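Long-range contacts in ferredoxin--NADP reductase, apicoplast (Plasmodium falciparum, PDB 3JQR), which transfers electrons between ferredoxin and NADP(H) through a bound FAD in the apicoplast, and may serve the last step of isoprenoid precursor synthesis there: residues 44-49 against 154-159; 15-20 against 148-153; 26-31 against 224-229. The protein carries 1 engineered substitution. One frame throughout, in Å; residues are numbered along the deposited sequence.

Interactions 1 and 2 share strand 150-157 of the antiparallel FAD-binding sheet: residues 148-153 pair with strand 16-25, and residues 154-159, farther along, meet the 44-49 loop. Their centres lie about 14 Å apart and the two contacts touch, Leu45 CB standing 4.1 Å from Leu16 CD2 and Phe46 CE1 4.2 Å from Leu153 CB. Interaction 3 sits apart, its centre about 26 Å from that of interaction 1 and about 25 Å from that of interaction 2, and joins the FAD-binding domain to the NAD-binding domain. The flavin cofactor lies about 7 Å from the side chains of Thr154 and Leu224, and farther, about 11 Å, from that of Leu153.

Interaction 1. Residues 44-49 against 154-159; sequences GLFKYL and TGAHGY
The irregular 44-49 loop comes closest to the end of strand 150-157 at Tyr48 and Ala156, whose CA atoms are 5.7 Å apart, with no direct hydrogen bond between the segments. This is the FAD-binding domain of a plant-type ferredoxin-NADP reductase, and the loop links strands 35-41 and 53-56 of its antiparallel sheet. Phe46 reaches the strand with its ring. With CG anti to the backbone N (chi1 -168°), the ring sets CE1 3.7 Å from Thr154 O, which lies at the ring edge near its plane. CZ continues to the backbone of the next two residues, 4.0 Å from Gly155 CA. The ring tip lies against Gly155, which has no side chain, and a cis peptide bond joins Gly155 to Ala156. Ala156 turns its methyl to the loop, where CB meets Tyr48 CB at 4.0 Å. The Tyr48 ring leads away from the strand and its OH is hydrogen-bonded to Ser107; the side chains of Phe46 and Tyr48 both touch Ile105 and Leu114. Within the strand, Thr154 OG1 and His157 NE2 share a hydrogen bond of 2.7 Å. Water 1, above one face of the Phe46 ring and offset toward its rim, accepts from Lys47 N at 2.8 Å and donates weakly to Gly155 O, while Ala156 CB sits 3.4 Å from Lys47 O.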
loop_
_atom_site.group_PDB
_atom_site.type_symbol
_atom_site.label_atom_id
_atom_site.label_comp_id
_atom_site.label_asym_id
_atom_site.label_seq_id
_atom_site.Cartn_x
_atom_site.Cartn_y
_atom_site.Cartn_z
ATOM N N GLY A 44 -11.084 -3.158 -30.948
ATOM C CA GLY A 44 -11.551 -4.507 -30.656
ATOM C C GLY A 44 -10.398 -5.478 -30.516
ATOM O O GLY A 44 -10.583 -6.691 -30.575
ATOM N N LEU A 45 -9.200 -4.942 -30.315
ATOM C CA LEU A 45 -8.003 -5.771 -30.256
ATOM C C LEU A 45 -7.607 -6.213 -28.841
ATOM O O LEU A 45 -6.911 -7.218 -28.676
ATOM C CB LEU A 45 -6.834 -5.070 -30.951
ATOM C CG LEU A 45 -7.004 -4.902 -32.462
ATOM C CD1 LEU A 45 -5.691 -4.483 -33.101
ATOM C CD2 LEU A 45 -7.520 -6.191 -33.093
ATOM N N PHE A 46 -8.047 -5.470 -27.826
ATOM C CA PHE A 46 -7.752 -5.831 -26.435
ATOM C C PHE A 46 -8.753 -6.858 -25.912
ATOM O O PHE A 46 -9.958 -6.630 -25.948
ATOM C CB PHE A 46 -7.738 -4.592 -25.533
ATOM C CG PHE A 46 -7.155 -4.841 -24.166
ATOM C CD1 PHE A 46 -5.783 -4.840 -23.975
ATOM C CD2 PHE A 46 -7.978 -5.077 -23.075
ATOM C CE1 PHE A 46 -5.241 -5.070 -22.722
ATOM C CE2 PHE A 46 -7.440 -5.307 -21.822
ATOM C CZ PHE A 46 -6.071 -5.302 -21.644
ATOM N N LYS A 47 -8.246 -7.987 -25.423
ATOM C CA LYS A 47 -9.100 -9.095 -24.998
ATOM C C LYS A 47 -9.181 -9.213 -23.478
ATOM O O LYS A 47 -8.153 -9.263 -22.796
ATOM C CB LYS A 47 -8.591 -10.408 -25.597
ATOM C CG LYS A 47 -8.790 -10.531 -27.100
ATOM C CD LYS A 47 -10.188 -11.034 -27.425
ATOM C CE LYS A 47 -10.407 -11.129 -28.924
ATOM N NZ LYS A 47 -10.493 -9.782 -29.548
ATOM N N TYR A 48 -10.400 -9.269 -22.948
ATOM C CA TYR A 48 -10.583 -9.340 -21.501
ATOM C C TYR A 48 -11.933 -9.880 -21.055
ATOM O O TYR A 48 -12.933 -9.764 -21.765
ATOM C CB TYR A 48 -10.369 -7.965 -20.865
ATOM C CG TYR A 48 -11.435 -6.938 -21.199
ATOM C CD1 TYR A 48 -11.399 -6.241 -22.398
ATOM C CD2 TYR A 48 -12.465 -6.655 -20.307
ATOM C CE1 TYR A 48 -12.358 -5.293 -22.705
ATOM C CE2 TYR A 48 -13.436 -5.706 -20.610
ATOM C CZ TYR A 48 -13.373 -5.029 -21.809
ATOM O OH TYR A 48 -14.324 -4.084 -22.121
ATOM N N LEU A 49 -11.942 -10.471 -19.863
ATOM C CA LEU A 49 -13.176 -10.792 -19.163
ATOM C C LEU A 49 -13.478 -9.673 -18.175
ATOM O O LEU A 49 -12.578 -8.928 -17.770
ATOM C CB LEU A 49 -13.046 -12.117 -18.411
ATOM C CG LEU A 49 -12.794 -13.379 -19.238
ATOM C CD1 LEU A 49 -12.501 -14.561 -18.327
ATOM C CD2 LEU A 49 -13.979 -13.679 -20.147
ATOM N N THR A 154 -0.997 -3.176 -21.661
ATOM C CA THR A 154 -0.580 -4.552 -21.469
ATOM C C THR A 154 -1.755 -5.296 -20.846
ATOM O O THR A 154 -2.572 -4.692 -20.154
ATOM C CB THR A 154 0.618 -4.640 -20.502
ATOM O OG1 THR A 154 0.173 -4.393 -19.161
ATOM C CG2 THR A 154 1.685 -3.620 -20.869
ATOM N N GLY A 155 -1.850 -6.600 -21.089
ATOM C CA GLY A 155 -2.897 -7.403 -20.461
ATOM C C GLY A 155 -3.490 -8.472 -21.360
ATOM O O GLY A 155 -2.941 -8.781 -22.417
ATOM N N ALA A 156 -4.612 -9.047 -20.937
ATOM C CA ALA A 156 -5.249 -8.691 -19.673
ATOM C C ALA A 156 -4.512 -9.289 -18.472
ATOM O O ALA A 156 -3.717 -10.218 -18.619
ATOM C CB ALA A 156 -6.705 -9.138 -19.676
ATOM N N HIS A 157 -4.787 -8.755 -17.284
ATOM C CA HIS A 157 -4.179 -9.259 -16.055
ATOM C C HIS A 157 -5.230 -9.583 -14.999
ATOM O O HIS A 157 -6.280 -8.946 -14.944
ATOM C CB HIS A 157 -3.219 -8.225 -15.463
ATOM C CG HIS A 157 -2.237 -7.668 -16.443
ATOM N ND1 HIS A 157 -1.169 -8.394 -16.924
ATOM C CD2 HIS A 157 -2.142 -6.441 -17.010
ATOM C CE1 HIS A 157 -0.468 -7.645 -17.754
ATOM N NE2 HIS A 157 -1.037 -6.455 -17.824
ATOM N N GLY A 158 -4.937 -10.564 -14.151
ATOM C CA GLY A 158 -5.738 -10.794 -12.951
ATOM C C GLY A 158 -6.695 -11.969 -12.984
ATOM O O GLY A 158 -6.850 -12.633 -14.009
ATOM N N TYR A 159 -7.348 -12.216 -11.848
ATOM C CA TYR A 159 -8.303 -13.319 -11.716
ATOM C C TYR A 159 -9.578 -12.925 -10.960
ATOM O O TYR A 159 -10.301 -13.788 -10.470
ATOM C CB TYR A 159 -7.651 -14.509 -11.007
ATOM C CG TYR A 159 -6.498 -15.118 -11.764
ATOM C CD1 TYR A 159 -6.709 -16.124 -12.698
ATOM C CD2 TYR A 159 -5.197 -14.684 -11.546
ATOM C CE1 TYR A 159 -5.652 -16.683 -13.396
ATOM C CE2 TYR A 159 -4.134 -15.236 -12.239
ATOM C CZ TYR A 159 -4.368 -16.235 -13.161
ATOM O OH TYR A 159 -3.313 -16.788 -13.853
HETATM O O HOH W 1 -5.660 -7.923 -24.395
#

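Interaction 2. Residues 15-20 against 148-153; sequences PLKCKI and NDDIYL
Leu16 and Leu153 exchange both backbone bonds of an antiparallel hydrogen-bonded pair: Leu16 N gives to Leu153 O at 2.8 Å, almost straight at 178° and in the carbonyl plane, and Leu153 N returns to Leu16 O. Cys18 and Ile151 form the next such pair, but less evenly. Cys18 N meets Ile151 O nearly along the C=O axis with a bent N-H angle of 140°, whereas Ile151 N comes to Cys18 O from above the carbonyl plane. Just ahead of strand 150-157, Ile20 N still donates to Asp149 O at 3.1 Å.

The face carrying Lys17, Lys19, Asp150 and Tyr152 is the more polar one. Lys17 is fully extended, with CG anti to the backbone N (chi1 -174°), a course that lays the chain alongside the tyrosine, pointing the same way, with CG 3.4 Å from Tyr152 CE2. Farther out it crosses Asp150, and the salt bridge from NZ to Asp150 OD2 is long, 4.0 Å. Lys19 bends at chi2 and chi4 and brings NZ to the side-chain amide oxygen OD1 of Asn148, though the modelled separation is too short to be trusted in detail. Pro15 CB closes the other end at 4.1 Å from Tyr152 CB. The Tyr152 ring is stacked with that of Tyr60.

Leu16, Cys18, Ile151 and Leu153 point to the other, apolar face. There Cys18 CB touches Ile151 CG2 at 3.6 Å, and SG lies 3.8 Å from Leu153 CD1; at the margin Ile20 CD1 meets Ile151 CD1.

These two strands are central neighbours in the six-stranded antiparallel sheet of the FAD-binding domain. Strand 35-41 flanks 16-25, bringing Ile40 against Cys18, Ile20 and Ile151, and strand 53-56 flanks 150-157, with Ile56 against Ile151 and Leu153.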
loop_
_atom_site.group_PDB
_atom_site.type_symbol
_atom_site.label_atom_id
_atom_site.label_comp_id
_atom_site.label_asym_id
_atom_site.label_seq_id
_atom_site.Cartn_x
_atom_site.Cartn_y
_atom_site.Cartn_z
ATOM N N PRO A 15 3.262 -4.121 -26.449
ATOM C CA PRO A 15 2.050 -3.510 -25.924
ATOM C C PRO A 15 1.044 -3.214 -27.026
ATOM O O PRO A 15 1.411 -3.138 -28.198
ATOM C CB PRO A 15 2.559 -2.207 -25.308
ATOM C CG PRO A 15 3.741 -1.848 -26.130
ATOM C CD PRO A 15 4.347 -3.141 -26.624
ATOM N N LEU A 16 -0.215 -3.050 -26.642
ATOM C CA LEU A 16 -1.278 -2.777 -27.593
ATOM C C LEU A 16 -1.488 -1.272 -27.706
ATOM O O LEU A 16 -1.829 -0.606 -26.729
ATOM C CB LEU A 16 -2.566 -3.478 -27.155
ATOM C CG LEU A 16 -3.691 -3.658 -28.180
ATOM C CD1 LEU A 16 -4.702 -2.515 -28.107
ATOM C CD2 LEU A 16 -3.130 -3.816 -29.590
ATOM N N LYS A 17 -1.264 -0.740 -28.901
ATOM C CA LYS A 17 -1.385 0.691 -29.141
ATOM C C LYS A 17 -2.854 1.090 -29.231
ATOM O O LYS A 17 -3.619 0.502 -29.996
ATOM C CB LYS A 17 -0.645 1.069 -30.424
ATOM C CG LYS A 17 -0.585 2.555 -30.707
ATOM C CD LYS A 17 0.057 2.809 -32.056
ATOM C CE LYS A 17 -0.101 4.256 -32.483
ATOM N NZ LYS A 17 0.199 4.420 -33.934
ATOM N N CYS A 18 -3.241 2.086 -28.439
ATOM C CA CYS A 18 -4.632 2.518 -28.366
ATOM C C CYS A 18 -4.768 4.030 -28.419
ATOM O O CYS A 18 -3.779 4.759 -28.454
ATOM C CB CYS A 18 -5.290 2.003 -27.084
ATOM S SG CYS A 18 -5.199 0.220 -26.863
ATOM N N LYS A 19 -6.011 4.493 -28.403
ATOM C CA LYS A 19 -6.302 5.905 -28.532
ATOM C C LYS A 19 -7.322 6.305 -27.473
ATOM O O LYS A 19 -8.249 5.552 -27.176
ATOM C CB LYS A 19 -6.848 6.183 -29.935
ATOM C CG LYS A 19 -6.548 7.568 -30.489
ATOM C CD LYS A 19 -6.420 7.507 -32.010
ATOM C CE LYS A 19 -6.483 8.886 -32.645
ATOM N NZ LYS A 19 -7.869 9.437 -32.645
ATOM N N ILE A 20 -7.134 7.486 -26.897
ATOM C CA ILE A 20 -8.083 8.041 -25.944
ATOM C C ILE A 20 -9.186 8.766 -26.704
ATOM O O ILE A 20 -8.909 9.680 -27.481
ATOM C CB ILE A 20 -7.396 9.043 -24.998
ATOM C CG1 ILE A 20 -6.366 8.332 -24.117
ATOM C CG2 ILE A 20 -8.425 9.763 -24.139
ATOM C CD1 ILE A 20 -6.974 7.446 -23.058
ATOM N N ASN A 148 -7.576 11.655 -27.904
ATOM C CA ASN A 148 -6.923 11.337 -29.165
ATOM C C ASN A 148 -5.429 11.070 -29.023
ATOM O O ASN A 148 -4.743 10.823 -30.014
ATOM C CB ASN A 148 -7.165 12.436 -30.198
ATOM C CG ASN A 148 -8.267 12.081 -31.178
ATOM O OD1 ASN A 148 -8.858 11.003 -31.104
ATOM N ND2 ASN A 148 -8.545 12.987 -32.107
ATOM N N ASP A 149 -4.924 11.125 -27.796
ATOM C CA ASP A 149 -3.523 10.813 -27.546
ATOM C C ASP A 149 -3.324 9.304 -27.541
ATOM O O ASP A 149 -4.210 8.558 -27.130
ATOM C CB ASP A 149 -3.066 11.410 -26.216
ATOM C CG ASP A 149 -3.157 12.922 -26.196
ATOM O OD1 ASP A 149 -3.580 13.509 -27.218
ATOM O OD2 ASP A 149 -2.799 13.521 -25.157
ATOM N N ASP A 150 -2.168 8.853 -28.010
ATOM C CA ASP A 150 -1.870 7.428 -27.991
ATOM C C ASP A 150 -1.681 6.955 -26.556
ATOM O O ASP A 150 -1.221 7.708 -25.699
ATOM C CB ASP A 150 -0.621 7.120 -28.816
ATOM C CG ASP A 150 -0.853 7.278 -30.308
ATOM O OD1 ASP A 150 -2.008 7.516 -30.715
ATOM O OD2 ASP A 150 0.124 7.158 -31.076
ATOM N N ILE A 151 -2.050 5.705 -26.301
ATOM C CA ILE A 151 -1.864 5.101 -24.993
ATOM C C ILE A 151 -1.591 3.620 -25.199
ATOM O O ILE A 151 -2.214 2.983 -26.047
ATOM C CB ILE A 151 -3.100 5.301 -24.098
ATOM C CG1 ILE A 151 -2.773 4.949 -22.646
ATOM C CG2 ILE A 151 -4.275 4.482 -24.619
ATOM C CD1 ILE A 151 -3.827 5.404 -21.658
ATOM N N TYR A 152 -0.653 3.073 -24.434
ATOM C CA TYR A 152 -0.201 1.709 -24.674
ATOM C C TYR A 152 -0.548 0.766 -23.532
ATOM O O TYR A 152 -0.230 1.030 -22.373
ATOM C CB TYR A 152 1.297 1.699 -24.982
ATOM C CG TYR A 152 1.627 2.475 -26.236
ATOM C CD1 TYR A 152 1.708 3.862 -26.214
ATOM C CD2 TYR A 152 1.833 1.824 -27.445
ATOM C CE1 TYR A 152 1.998 4.579 -27.360
ATOM C CE2 TYR A 152 2.125 2.532 -28.601
ATOM C CZ TYR A 152 2.207 3.910 -28.550
ATOM O OH TYR A 152 2.497 4.626 -29.691
ATOM N N LEU A 153 -1.200 -0.340 -23.873
ATOM C CA LEU A 153 -1.760 -1.233 -22.867
ATOM C C LEU A 153 -1.137 -2.622 -22.862
ATOM O O LEU A 153 -0.798 -3.174 -23.908
ATOM C CB LEU A 153 -3.275 -1.351 -23.049
ATOM C CG LEU A 153 -4.100 -0.094 -22.775
ATOM C CD1 LEU A 153 -5.559 -0.317 -23.140
ATOM C CD2 LEU A 153 -3.974 0.311 -21.316
#

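Interaction 3. Residues 26-31 against 224-229; sequences LVRPNS and LYLNEL
Leu26 leans on Leu224 and Tyr225 from its first side-chain carbon onward. Its CB is 4.0 Å from Leu224 CD2. Beyond CG, the CD1 methyl lies over one face of the Tyr225 ring, 4.1 Å from the centroid and 20° off the ring normal: a CH-pi contact, offset toward the rim so that CE2 and CZ are nearest. The phenol is held at its far end, where OH is hydrogen-bonded to Ser106 and His37, and the His37 and Tyr225 rings meet with their planes at about 90°. Leu224 CD2 is also shared with Val27, whose CG1 approaches to 3.7 Å, the two side chains running side by side.

Here the FAD-binding domain meets the NAD-binding domain: residues 26-31 lie in the loop between strands 16-25 and 35-41, while Tyr225 is the N-cap of helix 226-235. Water 2 bridges the two, donating to Leu26 O and accepting from Leu226 N, each at 3.0 Å, and so takes up an N-H of the first helical turn.

Arg28 folds back through bends at chi2 (68°) and chi3 (66°), which carry its guanidinium over to Leu226. The Arg28 and Leu226 side chains cross at about a right angle, and Leu226 CD2 sits over one guanidinium face, 3.4 Å from NH2. That same NH2 donates to Ile223 O, just ahead of residues 224-229.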
loop_
_atom_site.group_PDB
_atom_site.type_symbol
_atom_site.label_atom_id
_atom_site.label_comp_id
_atom_site.label_asym_id
_atom_site.label_seq_id
_atom_site.Cartn_x
_atom_site.Cartn_y
_atom_site.Cartn_z
ATOM N N LEU A 26 -14.855 12.069 -12.946
ATOM C CA LEU A 26 -15.900 11.197 -12.406
ATOM C C LEU A 26 -16.567 11.721 -11.134
ATOM O O LEU A 26 -17.634 11.243 -10.749
ATOM C CB LEU A 26 -15.347 9.797 -12.146
ATOM C CG LEU A 26 -15.431 8.811 -13.307
ATOM C CD1 LEU A 26 -14.964 7.433 -12.861
ATOM C CD2 LEU A 26 -16.861 8.754 -13.821
ATOM N N VAL A 27 -15.940 12.692 -10.480
ATOM C CA VAL A 27 -16.461 13.206 -9.218
ATOM C C VAL A 27 -17.114 14.576 -9.389
ATOM O O VAL A 27 -16.797 15.310 -10.324
ATOM C CB VAL A 27 -15.358 13.285 -8.139
ATOM C CG1 VAL A 27 -14.816 11.898 -7.835
ATOM C CG2 VAL A 27 -14.240 14.213 -8.590
ATOM N N ARG A 28 -18.039 14.903 -8.490
ATOM C CA ARG A 28 -18.690 16.211 -8.489
ATOM C C ARG A 28 -17.854 17.210 -7.677
ATOM O O ARG A 28 -16.899 16.819 -7.008
ATOM C CB ARG A 28 -20.124 16.106 -7.953
ATOM C CG ARG A 28 -21.155 15.583 -8.966
ATOM C CD ARG A 28 -20.933 14.113 -9.333
ATOM N NE ARG A 28 -21.159 13.209 -8.206
ATOM C CZ ARG A 28 -20.783 11.933 -8.186
ATOM N NH1 ARG A 28 -20.158 11.405 -9.231
ATOM N NH2 ARG A 28 -21.026 11.183 -7.120
ATOM N N PRO A 29 -18.206 18.504 -7.734
ATOM C CA PRO A 29 -17.326 19.552 -7.199
ATOM C C PRO A 29 -16.963 19.470 -5.712
ATOM O O PRO A 29 -15.921 19.987 -5.315
ATOM C CB PRO A 29 -18.105 20.843 -7.481
ATOM C CG PRO A 29 -19.000 20.502 -8.619
ATOM C CD PRO A 29 -19.398 19.072 -8.387
ATOM N N ASN A 30 -17.801 18.848 -4.891
ATOM C CA ASN A 30 -17.510 18.780 -3.457
ATOM C C ASN A 30 -16.546 17.656 -3.077
ATOM O O ASN A 30 -16.204 17.486 -1.905
ATOM C CB ASN A 30 -18.798 18.696 -2.633
ATOM C CG ASN A 30 -19.452 20.051 -2.435
ATOM O OD1 ASN A 30 -20.630 20.239 -2.746
ATOM N ND2 ASN A 30 -18.683 21.010 -1.925
ATOM N N SER A 31 -16.101 16.897 -4.071
ATOM C CA SER A 31 -15.128 15.843 -3.825
ATOM C C SER A 31 -13.721 16.422 -3.746
ATOM O O SER A 31 -13.352 17.276 -4.548
ATOM C CB SER A 31 -15.193 14.774 -4.918
ATOM O OG SER A 31 -14.320 13.698 -4.622
ATOM N N LEU A 224 -17.948 7.120 -7.346
ATOM C CA LEU A 224 -17.616 6.924 -8.750
ATOM C C LEU A 224 -18.714 6.132 -9.451
ATOM O O LEU A 224 -19.353 5.270 -8.845
ATOM C CB LEU A 224 -16.270 6.218 -8.889
ATOM C CG LEU A 224 -15.136 6.842 -8.075
ATOM C CD1 LEU A 224 -13.879 5.999 -8.168
ATOM C CD2 LEU A 224 -14.868 8.277 -8.521
ATOM N N TYR A 225 -18.930 6.437 -10.727
ATOM C CA TYR A 225 -19.960 5.779 -11.521
ATOM C C TYR A 225 -21.327 5.855 -10.853
ATOM O O TYR A 225 -22.110 4.910 -10.913
ATOM C CB TYR A 225 -19.569 4.325 -11.821
ATOM C CG TYR A 225 -18.354 4.217 -12.715
ATOM C CD1 TYR A 225 -18.429 4.555 -14.058
ATOM C CD2 TYR A 225 -17.129 3.792 -12.214
ATOM C CE1 TYR A 225 -17.324 4.465 -14.882
ATOM C CE2 TYR A 225 -16.017 3.701 -13.030
ATOM C CZ TYR A 225 -16.120 4.039 -14.363
ATOM O OH TYR A 225 -15.019 3.952 -15.183
ATOM N N LEU A 226 -21.616 6.990 -10.224
ATOM C CA LEU A 226 -22.898 7.184 -9.559
ATOM C C LEU A 226 -24.072 6.951 -10.515
ATOM O O LEU A 226 -25.057 6.305 -10.151
ATOM C CB LEU A 226 -22.979 8.577 -8.932
ATOM C CG LEU A 226 -24.261 8.865 -8.143
ATOM C CD1 LEU A 226 -24.472 7.820 -7.053
ATOM C CD2 LEU A 226 -24.236 10.268 -7.555
ATOM N N ASN A 227 -23.959 7.469 -11.736
ATOM C CA ASN A 227 -24.998 7.289 -12.754
ATOM C C ASN A 227 -25.320 5.824 -13.047
ATOM O O ASN A 227 -26.488 5.438 -13.089
ATOM C CB ASN A 227 -24.612 7.998 -14.054
ATOM C CG ASN A 227 -24.597 9.510 -13.915
ATOM O OD1 ASN A 227 -24.278 10.230 -14.862
ATOM N ND2 ASN A 227 -24.940 9.998 -12.729
ATOM N N GLU A 228 -24.281 5.021 -13.264
ATOM C CA GLU A 228 -24.454 3.598 -13.547
ATOM C C GLU A 228 -25.095 2.884 -12.363
ATOM O O GLU A 228 -26.036 2.104 -12.529
ATOM C CB GLU A 228 -23.114 2.941 -13.891
ATOM C CG GLU A 228 -22.591 3.258 -15.286
ATOM C CD GLU A 228 -21.931 4.623 -15.367
ATOM O OE1 GLU A 228 -21.887 5.325 -14.335
ATOM O OE2 GLU A 228 -21.453 4.991 -16.461
ATOM N N LEU A 229 -24.581 3.157 -11.169
ATOM C CA LEU A 229 -25.111 2.557 -9.951
ATOM C C LEU A 229 -26.590 2.877 -9.750
ATOM O O LEU A 229 -27.384 1.989 -9.447
ATOM C CB LEU A 229 -24.291 2.996 -8.736
ATOM C CG LEU A 229 -22.899 2.368 -8.634
ATOM C CD1 LEU A 229 -22.069 3.057 -7.564
ATOM C CD2 LEU A 229 -23.004 0.870 -8.362
HETATM O O HOH W 2 -19.413 8.895 -11.046
#